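Local coordinates for hypothetical protein (Deinococcus radiodurans, PDB 1U5K), which probably takes part in DNA repair and in recombination by the RecF pathway, and binds a zinc ion, at residues H93-F98 against A117-G122; R121-Q126 against E130-V135; M136-L141 against P212-A217. All coordinates share one frame; numbering follows the deposited sequence.

Contact 1 (H93-F98 against A117-G122)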
loop_
_atom_site.group_PDB
_atom_site.type_symbol
_atom_site.label_atom_id
_atom_site.label_comp_id
_atom_site.label_asym_id
_atom_site.label_seq_id
_atom_site.Cartn_x
_atom_site.Cartn_y
_atom_site.Cartn_z
ATOM N N HIS A 93 7.850 3.329 -11.296
ATOM C CA HIS A 93 6.975 3.508 -10.144
ATOM C C HIS A 93 7.512 2.784 -8.906
ATOM O O HIS A 93 7.514 3.341 -7.816
ATOM C CB HIS A 93 5.615 2.995 -10.559
ATOM C CG HIS A 93 4.474 3.362 -9.664
ATOM N ND1 HIS A 93 4.460 4.492 -8.878
ATOM C CD2 HIS A 93 3.270 2.768 -9.494
ATOM C CE1 HIS A 93 3.303 4.569 -8.246
ATOM N NE2 HIS A 93 2.578 3.518 -8.577
ATOM N N LEU A 94 8.003 1.565 -9.090
ATOM C CA LEU A 94 8.706 0.851 -8.039
ATOM C C LEU A 94 9.908 1.643 -7.515
ATOM O O LEU A 94 10.048 1.792 -6.305
ATOM C CB LEU A 94 9.095 -0.548 -8.500
ATOM C CG LEU A 94 9.987 -1.404 -7.607
ATOM C CD1 LEU A 94 9.376 -1.572 -6.233
ATOM C CD2 LEU A 94 10.174 -2.748 -8.275
ATOM N N MET A 95 10.774 2.142 -8.389
ATOM C CA MET A 95 11.959 2.871 -7.925
ATOM C C MET A 95 11.513 4.077 -7.109
ATOM O O MET A 95 12.135 4.360 -6.092
ATOM C CB MET A 95 12.838 3.351 -9.073
ATOM C CG MET A 95 13.419 2.174 -9.843
ATOM S SD MET A 95 14.507 1.118 -8.902
ATOM C CE MET A 95 13.422 -0.004 -8.183
ATOM N N ALA A 96 10.471 4.766 -7.566
ATOM C CA ALA A 96 9.996 5.970 -6.901
ATOM C C ALA A 96 9.545 5.694 -5.463
ATOM O O ALA A 96 10.008 6.350 -4.527
ATOM C CB ALA A 96 8.919 6.646 -7.702
ATOM N N GLU A 97 8.664 4.713 -5.296
ATOM C CA GLU A 97 8.106 4.398 -3.979
ATOM C C GLU A 97 9.165 3.722 -3.100
ATOM O O GLU A 97 9.260 3.958 -1.899
ATOM C CB GLU A 97 6.822 3.571 -4.122
ATOM C CG GLU A 97 5.651 4.343 -4.720
ATOM C CD GLU A 97 5.063 5.387 -3.776
ATOM O OE1 GLU A 97 5.415 5.444 -2.573
ATOM O OE2 GLU A 97 4.202 6.159 -4.237
ATOM N N PHE A 98 10.055 2.946 -3.712
ATOM C CA PHE A 98 11.111 2.283 -2.969
ATOM C C PHE A 98 12.077 3.324 -2.420
ATOM O O PHE A 98 12.422 3.296 -1.234
ATOM C CB PHE A 98 11.882 1.299 -3.857
ATOM C CG PHE A 98 13.110 0.735 -3.206
ATOM C CD1 PHE A 98 13.031 -0.290 -2.276
ATOM C CD2 PHE A 98 14.357 1.243 -3.528
ATOM C CE1 PHE A 98 14.201 -0.807 -1.684
ATOM C CE2 PHE A 98 15.509 0.719 -2.961
ATOM C CZ PHE A 98 15.424 -0.285 -2.019
ATOM N N ALA A 117 17.981 9.125 -10.463
ATOM C CA ALA A 117 17.728 9.632 -11.805
ATOM C C ALA A 117 18.233 8.639 -12.852
ATOM O O ALA A 117 17.530 8.340 -13.827
ATOM C CB ALA A 117 18.363 11.008 -11.992
ATOM N N ALA A 118 19.396 8.044 -12.597
ATOM C CA ALA A 118 19.970 7.069 -13.533
ATOM C C ALA A 118 19.107 5.817 -13.605
ATOM O O ALA A 118 18.978 5.199 -14.653
ATOM C CB ALA A 118 21.394 6.703 -13.124
ATOM N N SER A 119 18.493 5.450 -12.480
ATOM C CA SER A 119 17.609 4.298 -12.428
ATOM C C SER A 119 16.429 4.507 -13.355
ATOM O O SER A 119 16.049 3.587 -14.069
ATOM C CB SER A 119 17.197 3.952 -10.982
ATOM O OG SER A 119 16.068 4.678 -10.554
ATOM N N LEU A 120 15.850 5.699 -13.351
ATOM C CA LEU A 120 14.763 6.027 -14.260
ATOM C C LEU A 120 15.181 6.033 -15.735
ATOM O O LEU A 120 14.458 5.528 -16.581
ATOM C CB LEU A 120 14.140 7.373 -13.900
ATOM C CG LEU A 120 13.440 7.482 -12.545
ATOM C CD1 LEU A 120 12.675 8.787 -12.475
ATOM C CD2 LEU A 120 12.560 6.304 -12.190
ATOM N N ARG A 121 16.326 6.619 -16.055
ATOM C CA ARG A 121 16.903 6.520 -17.391
ATOM C C ARG A 121 17.074 5.070 -17.828
ATOM O O ARG A 121 16.627 4.697 -18.903
ATOM C CB ARG A 121 18.245 7.259 -17.429
ATOM C CG ARG A 121 18.004 8.756 -17.458
ATOM C CD ARG A 121 19.202 9.617 -17.804
ATOM N NE ARG A 121 20.452 9.236 -17.169
ATOM C CZ ARG A 121 20.864 9.678 -15.989
ATOM N NH1 ARG A 121 20.102 10.456 -15.223
ATOM N NH2 ARG A 121 22.042 9.276 -15.552
ATOM N N GLY A 122 17.707 4.245 -16.999
ATOM C CA GLY A 122 17.831 2.823 -17.260
ATOM C C GLY A 122 16.535 2.081 -17.511
ATOM O O GLY A 122 16.462 1.252 -18.420
#
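S119 OG is hydrogen-bonded to the carbonyl oxygen of F116, one turn back in the same helix, and also rests against M95. The oxygen lies 3.7 Å from M95 CG and is almost equally near to CB, so it is the aliphatic start of the methionine that meets the hydroxyl. The first torsion explains the hydroxyl's place: OG sits between the backbone N and the carbonyl carbon of S119 (chi1 86°), where it can reach F116 O while still facing the neighbouring helix. The buried oxygen thus has its polar need met within its own helix, and no hydrogen bond crosses between the two segments.

M95 sets out toward 117-122 but does not continue across. With CG anti to its carbonyl carbon (chi1 -64°) and further bends at chi2 and chi3, the chain swings away, and its thioether end leaves the contact that CB and CG make. Beside the serine, L120 brings in a methyl from its far end, CD2, which stands 4.3 Å from M95 CB. This is a light apolar touch between segments whose nearest CA atoms, those of M95 and S119, are 7.4 Å apart.

The contact joins helix 86-102 to helix 110-125 in the protein interior. M95 also packs on A133 and S137 of helix 129-141, making a three-helix junction, while on strand 5-17 I11 lies against L120 and I13 against A96, tying the pair of helices to the N-terminal OB domain.

Contact 2 (R121-Q126 against E130-V135)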
loop_
_atom_site.group_PDB
_atom_site.type_symbol
_atom_site.label_atom_id
_atom_site.label_comp_id
_atom_site.label_asym_id
_atom_site.label_seq_id
_atom_site.Cartn_x
_atom_site.Cartn_y
_atom_site.Cartn_z
ATOM N N ARG A 121 16.326 6.619 -16.055
ATOM C CA ARG A 121 16.903 6.520 -17.391
ATOM C C ARG A 121 17.074 5.070 -17.828
ATOM O O ARG A 121 16.627 4.697 -18.903
ATOM C CB ARG A 121 18.245 7.259 -17.429
ATOM C CG ARG A 121 18.004 8.756 -17.458
ATOM C CD ARG A 121 19.202 9.617 -17.804
ATOM N NE ARG A 121 20.452 9.236 -17.169
ATOM C CZ ARG A 121 20.864 9.678 -15.989
ATOM N NH1 ARG A 121 20.102 10.456 -15.223
ATOM N NH2 ARG A 121 22.042 9.276 -15.552
ATOM N N GLY A 122 17.707 4.245 -16.999
ATOM C CA GLY A 122 17.831 2.823 -17.260
ATOM C C GLY A 122 16.535 2.081 -17.511
ATOM O O GLY A 122 16.462 1.252 -18.420
ATOM N N VAL A 123 15.509 2.351 -16.708
ATOM C CA VAL A 123 14.221 1.696 -16.876
ATOM C C VAL A 123 13.583 2.189 -18.167
ATOM O O VAL A 123 12.855 1.459 -18.836
ATOM C CB VAL A 123 13.304 1.961 -15.666
ATOM C CG1 VAL A 123 11.844 1.747 -15.985
ATOM C CG2 VAL A 123 13.732 1.102 -14.483
ATOM N N ALA A 124 13.839 3.450 -18.495
ATOM C CA ALA A 124 13.270 4.044 -19.700
ATOM C C ALA A 124 13.956 3.520 -20.967
ATOM O O ALA A 124 13.293 3.401 -21.994
ATOM C CB ALA A 124 13.381 5.551 -19.645
ATOM N N HIS A 125 15.250 3.218 -20.900
ATOM C CA HIS A 125 16.040 2.946 -22.109
ATOM C C HIS A 125 16.601 1.550 -22.323
ATOM O O HIS A 125 16.913 1.194 -23.466
ATOM C CB HIS A 125 17.205 3.923 -22.181
ATOM C CG HIS A 125 16.766 5.348 -22.201
ATOM N ND1 HIS A 125 15.742 5.780 -23.013
ATOM C CD2 HIS A 125 17.163 6.426 -21.484
ATOM C CE1 HIS A 125 15.564 7.076 -22.833
ATOM N NE2 HIS A 125 16.404 7.490 -21.903
ATOM N N GLN A 126 16.755 0.774 -21.254
ATOM C CA GLN A 126 17.419 -0.525 -21.321
ATOM C C GLN A 126 16.480 -1.690 -21.657
ATOM O O GLN A 126 15.274 -1.622 -21.401
ATOM C CB GLN A 126 18.217 -0.826 -20.046
ATOM C CG GLN A 126 19.340 0.136 -19.677
ATOM C CD GLN A 126 20.545 0.169 -20.618
ATOM O OE1 GLN A 126 21.644 0.522 -20.189
ATOM N NE2 GLN A 126 20.349 -0.174 -21.885
ATOM N N GLU A 130 13.459 -4.758 -15.420
ATOM C CA GLU A 130 13.449 -5.435 -14.128
ATOM C C GLU A 130 14.868 -5.482 -13.568
ATOM O O GLU A 130 15.078 -5.233 -12.375
ATOM C CB GLU A 130 12.870 -6.853 -14.180
ATOM C CG GLU A 130 12.820 -7.462 -12.785
ATOM C CD GLU A 130 12.474 -8.930 -12.739
ATOM O OE1 GLU A 130 12.617 -9.558 -13.799
ATOM O OE2 GLU A 130 12.045 -9.468 -11.689
ATOM N N TRP A 131 15.836 -5.789 -14.431
ATOM C CA TRP A 131 17.216 -5.939 -13.999
ATOM C C TRP A 131 17.790 -4.584 -13.574
ATOM O O TRP A 131 18.551 -4.492 -12.604
ATOM C CB TRP A 131 18.119 -6.624 -15.034
ATOM C CG TRP A 131 19.477 -6.903 -14.486
ATOM C CD1 TRP A 131 20.653 -6.399 -14.936
ATOM C CD2 TRP A 131 19.803 -7.726 -13.361
ATOM N NE1 TRP A 131 21.688 -6.841 -14.152
ATOM C CE2 TRP A 131 21.199 -7.671 -13.184
ATOM C CE3 TRP A 131 19.053 -8.513 -12.477
ATOM C CZ2 TRP A 131 21.861 -8.355 -12.161
ATOM C CZ3 TRP A 131 19.696 -9.150 -11.449
ATOM C CH2 TRP A 131 21.092 -9.101 -11.321
ATOM N N VAL A 132 17.446 -3.531 -14.306
ATOM C CA VAL A 132 17.848 -2.187 -13.890
ATOM C C VAL A 132 17.342 -1.934 -12.466
ATOM O O VAL A 132 18.086 -1.475 -11.598
ATOM C CB VAL A 132 17.347 -1.109 -14.863
ATOM C CG1 VAL A 132 17.738 0.291 -14.432
ATOM C CG2 VAL A 132 17.906 -1.334 -16.275
ATOM N N ALA A 133 16.077 -2.247 -12.216
ATOM C CA ALA A 133 15.484 -1.953 -10.913
ATOM C C ALA A 133 16.098 -2.782 -9.792
ATOM O O ALA A 133 16.347 -2.232 -8.721
ATOM C CB ALA A 133 13.967 -2.121 -10.956
ATOM N N LEU A 134 16.368 -4.066 -10.022
ATOM C CA LEU A 134 17.086 -4.893 -9.065
ATOM C C LEU A 134 18.429 -4.281 -8.700
ATOM O O LEU A 134 18.762 -4.083 -7.530
ATOM C CB LEU A 134 17.268 -6.343 -9.515
ATOM C CG LEU A 134 16.136 -7.259 -9.092
ATOM C CD1 LEU A 134 16.288 -8.583 -9.794
ATOM C CD2 LEU A 134 15.968 -7.416 -7.571
ATOM N N VAL A 135 19.192 -3.941 -9.726
ATOM C CA VAL A 135 20.540 -3.434 -9.547
ATOM C C VAL A 135 20.546 -2.113 -8.793
ATOM O O VAL A 135 21.319 -1.939 -7.861
ATOM C CB VAL A 135 21.271 -3.313 -10.894
ATOM C CG1 VAL A 135 22.543 -2.519 -10.748
ATOM C CG2 VAL A 135 21.548 -4.698 -11.414
#
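V132 points its CB at the backbone of G122, and its two methyls divide between the G122-V123 peptide and the end of the helix with Q126. From CB, the branch CG1 extends anti to the valine's own backbone N (chi1 179°) and lands on the peptide that joins G122 to V123: G122 C and V123 N are each 3.8 Å from it. V123 CG2 adds an apolar neighbour 4.1 Å from V132 CG1, the two valines meeting at a slant. The other branch, CG2, turns toward the helix end, where it lies 3.7 Å from G122 O and 3.8 Å from Q126 CB. The glutamine then bends at chi2 and carries its amide away.

The close approach is made possible by the glycine at 122. The CA atoms of G122 and V132 are only 6.0 Å apart, and a side chain on residue 122 would begin by running into V132 CG1. G122 O, though brushed by a methyl, accepts the backbone bond from Q126 N that closes the last turn.

Helices 110-125 and 129-141 form a helical hairpin, joined by a short turn. R88 of helix 86-102 donates to the carbonyls of V123 and Q126, F91 of the same helix packs on V123 and A133, and F202 of helix 198-203 touches V132.

Contact 3 (M136-L141 against P212-A217)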
loop_
_atom_site.group_PDB
_atom_site.type_symbol
_atom_site.label_atom_id
_atom_site.label_comp_id
_atom_site.label_asym_id
_atom_site.label_seq_id
_atom_site.Cartn_x
_atom_site.Cartn_y
_atom_site.Cartn_z
ATOM N N MET A 136 19.643 -1.218 -9.177
ATOM C CA MET A 136 19.599 0.139 -8.670
ATOM C C MET A 136 19.044 0.148 -7.249
ATOM O O MET A 136 19.547 0.856 -6.380
ATOM C CB MET A 136 18.753 1.011 -9.602
ATOM C CG MET A 136 19.396 1.163 -10.984
ATOM S SD MET A 136 20.986 1.961 -10.919
ATOM C CE MET A 136 20.524 3.539 -10.833
ATOM N N SER A 137 18.037 -0.676 -6.999
ATOM C CA SER A 137 17.499 -0.775 -5.654
ATOM C C SER A 137 18.543 -1.289 -4.641
ATOM O O SER A 137 18.736 -0.696 -3.565
ATOM C CB SER A 137 16.113 -1.446 -5.731
ATOM O OG SER A 137 16.299 -2.843 -5.812
ATOM N N TYR A 138 19.330 -2.300 -5.006
ATOM C CA TYR A 138 20.403 -2.782 -4.138
ATOM C C TYR A 138 21.521 -1.752 -3.976
ATOM O O TYR A 138 22.019 -1.510 -2.869
ATOM C CB TYR A 138 20.954 -4.132 -4.616
ATOM C CG TYR A 138 20.241 -5.351 -4.111
ATOM C CD1 TYR A 138 19.071 -5.783 -4.712
ATOM C CD2 TYR A 138 20.720 -6.078 -3.009
ATOM C CE1 TYR A 138 18.411 -6.893 -4.230
ATOM C CE2 TYR A 138 20.085 -7.219 -2.550
ATOM C CZ TYR A 138 18.915 -7.620 -3.164
ATOM O OH TYR A 138 18.223 -8.742 -2.765
ATOM N N LYS A 139 21.860 -1.079 -5.068
ATOM C CA LYS A 139 22.842 -0.015 -5.004
ATOM C C LYS A 139 22.451 1.111 -4.065
ATOM O O LYS A 139 23.294 1.621 -3.336
ATOM C CB LYS A 139 23.171 0.557 -6.385
ATOM C CG LYS A 139 24.447 1.369 -6.400
ATOM C CD LYS A 139 25.718 0.548 -6.576
ATOM C CE LYS A 139 26.944 1.453 -6.522
ATOM N NZ LYS A 139 28.191 0.732 -6.197
ATOM N N LEU A 140 21.177 1.490 -4.068
ATOM C CA LEU A 140 20.717 2.544 -3.179
ATOM C C LEU A 140 20.850 2.149 -1.708
ATOM O O LEU A 140 20.951 3.022 -0.862
ATOM C CB LEU A 140 19.274 2.950 -3.477
ATOM C CG LEU A 140 19.023 3.737 -4.757
ATOM C CD1 LEU A 140 17.600 3.612 -5.319
ATOM C CD2 LEU A 140 19.433 5.186 -4.589
ATOM N N LEU A 141 20.821 0.865 -1.366
ATOM C CA LEU A 141 21.090 0.452 0.005
ATOM C C LEU A 141 22.393 1.001 0.577
ATOM O O LEU A 141 22.471 1.311 1.772
ATOM C CB LEU A 141 21.089 -1.070 0.146
ATOM C CG LEU A 141 19.871 -1.864 -0.337
ATOM C CD1 LEU A 141 20.103 -3.367 -0.234
ATOM C CD2 LEU A 141 18.697 -1.472 0.515
ATOM N N PRO A 212 13.085 -13.792 -8.212
ATOM C CA PRO A 212 12.197 -13.740 -7.044
ATOM C C PRO A 212 12.973 -13.832 -5.727
ATOM O O PRO A 212 12.637 -13.103 -4.796
ATOM C CB PRO A 212 11.221 -14.901 -7.284
ATOM C CG PRO A 212 11.155 -14.969 -8.785
ATOM C CD PRO A 212 12.591 -14.746 -9.218
ATOM N N ALA A 213 14.012 -14.657 -5.655
ATOM C CA ALA A 213 14.877 -14.732 -4.481
ATOM C C ALA A 213 15.514 -13.388 -4.114
ATOM O O ALA A 213 15.549 -13.005 -2.938
ATOM C CB ALA A 213 15.954 -15.764 -4.696
ATOM N N LEU A 214 15.997 -12.684 -5.134
ATOM C CA LEU A 214 16.558 -11.346 -4.984
ATOM C C LEU A 214 15.552 -10.295 -4.510
ATOM O O LEU A 214 15.879 -9.502 -3.624
ATOM C CB LEU A 214 17.233 -10.889 -6.270
ATOM C CG LEU A 214 18.413 -11.751 -6.725
ATOM C CD1 LEU A 214 18.980 -11.216 -8.029
ATOM C CD2 LEU A 214 19.481 -11.703 -5.643
ATOM N N TRP A 215 14.344 -10.313 -5.065
ATOM C CA TRP A 215 13.298 -9.399 -4.642
ATOM C C TRP A 215 12.914 -9.698 -3.205
ATOM O O TRP A 215 12.704 -8.777 -2.421
ATOM C CB TRP A 215 12.045 -9.458 -5.516
ATOM C CG TRP A 215 12.219 -8.765 -6.816
ATOM C CD1 TRP A 215 12.177 -9.357 -8.050
ATOM C CD2 TRP A 215 12.503 -7.377 -7.037
ATOM N NE1 TRP A 215 12.403 -8.417 -9.020
ATOM C CE2 TRP A 215 12.597 -7.193 -8.432
ATOM C CE3 TRP A 215 12.703 -6.270 -6.209
ATOM C CZ2 TRP A 215 12.886 -5.960 -9.006
ATOM C CZ3 TRP A 215 12.986 -5.035 -6.786
ATOM C CH2 TRP A 215 13.102 -4.896 -8.175
ATOM N N ARG A 216 12.843 -10.975 -2.851
ATOM C CA ARG A 216 12.399 -11.372 -1.523
ATOM C C ARG A 216 13.380 -10.927 -0.453
ATOM O O ARG A 216 12.983 -10.406 0.588
ATOM C CB ARG A 216 12.106 -12.868 -1.436
ATOM C CG ARG A 216 10.738 -13.242 -1.997
ATOM C CD ARG A 216 10.202 -14.594 -1.540
ATOM N NE ARG A 216 11.182 -15.631 -1.852
ATOM C CZ ARG A 216 11.256 -16.269 -3.014
ATOM N NH1 ARG A 216 10.381 -16.022 -3.983
ATOM N NH2 ARG A 216 12.206 -17.174 -3.194
ATOM N N ALA A 217 14.665 -11.096 -0.727
ATOM C CA ALA A 217 15.701 -10.752 0.226
ATOM C C ALA A 217 15.695 -9.245 0.462
ATOM O O ALA A 217 15.767 -8.792 1.610
ATOM C CB ALA A 217 17.023 -11.220 -0.283
#
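Y138 reaches across from helix 129-141 and donates its phenol proton to the carbonyl oxygen of L214, with OH 2.6 Å from O. The bond is short and makes an angle of 131° at the carbonyl, with the donor tilted 15° from the carbonyl plane. L214 O lies at the edge of the tyrosine ring and in its plane, so the ring comes in rim first. The hydroxyl is also flanked by A217 CB at 3.7 Å, one turn further along the partner helix, and by L214 CB at 4.2 Å. Around this tip the contact is close.

Beside it the packing is looser. S137 OG stands 4.1 Å from W215 CZ3, approaching the indole obliquely, and its hydrogen bond goes back to L134 O in its own helix. W215 starts away from the tyrosine's helix, but with CG anti to its carbonyl carbon (chi1 -76°) the indole swings back far enough to bring CZ3 to the serine; its NE1 is bonded to E130. Toward solvent, P212 and R216 lie on the outer side of helix 211-225.

The axes of the segments 136-141 and 212-217 come no closer than 11.6 Å, a gap that the tyrosine bridges, while F189 of helix 184-192 meets its ring edge-to-face. A phenylalanine here would probably keep much of the ring packing but leave L214 O without this donor and lose the one hydrogen bond between 136-141 and 212-217. The chemistry implies a specific link: one buried hydroxyl, satisfied by a main-chain oxygen, probably helps fix the tyrosine's position against helix 211-225.

In the fold
Contacts 1 and 3 are buried, whereas contact 2, at the turn between two consecutive helices, is only partly buried. Helix 110-125 serves contacts 1 and 2, and helix 129-141 serves contacts 2 and 3, so the three form a chain of helix pairings from 86-102 to 211-225. Their chemistry differs: contact 1 is sparse packing beside a serine satisfied in its own helix, contact 2 relies on a glycine that admits a valine, and contact 3 alone has a hydrogen bond between its segments. They also touch directly, S119 O lying 3.7 Å from V132 CG1, and L134 CD2 3.5 Å from W215 CE2.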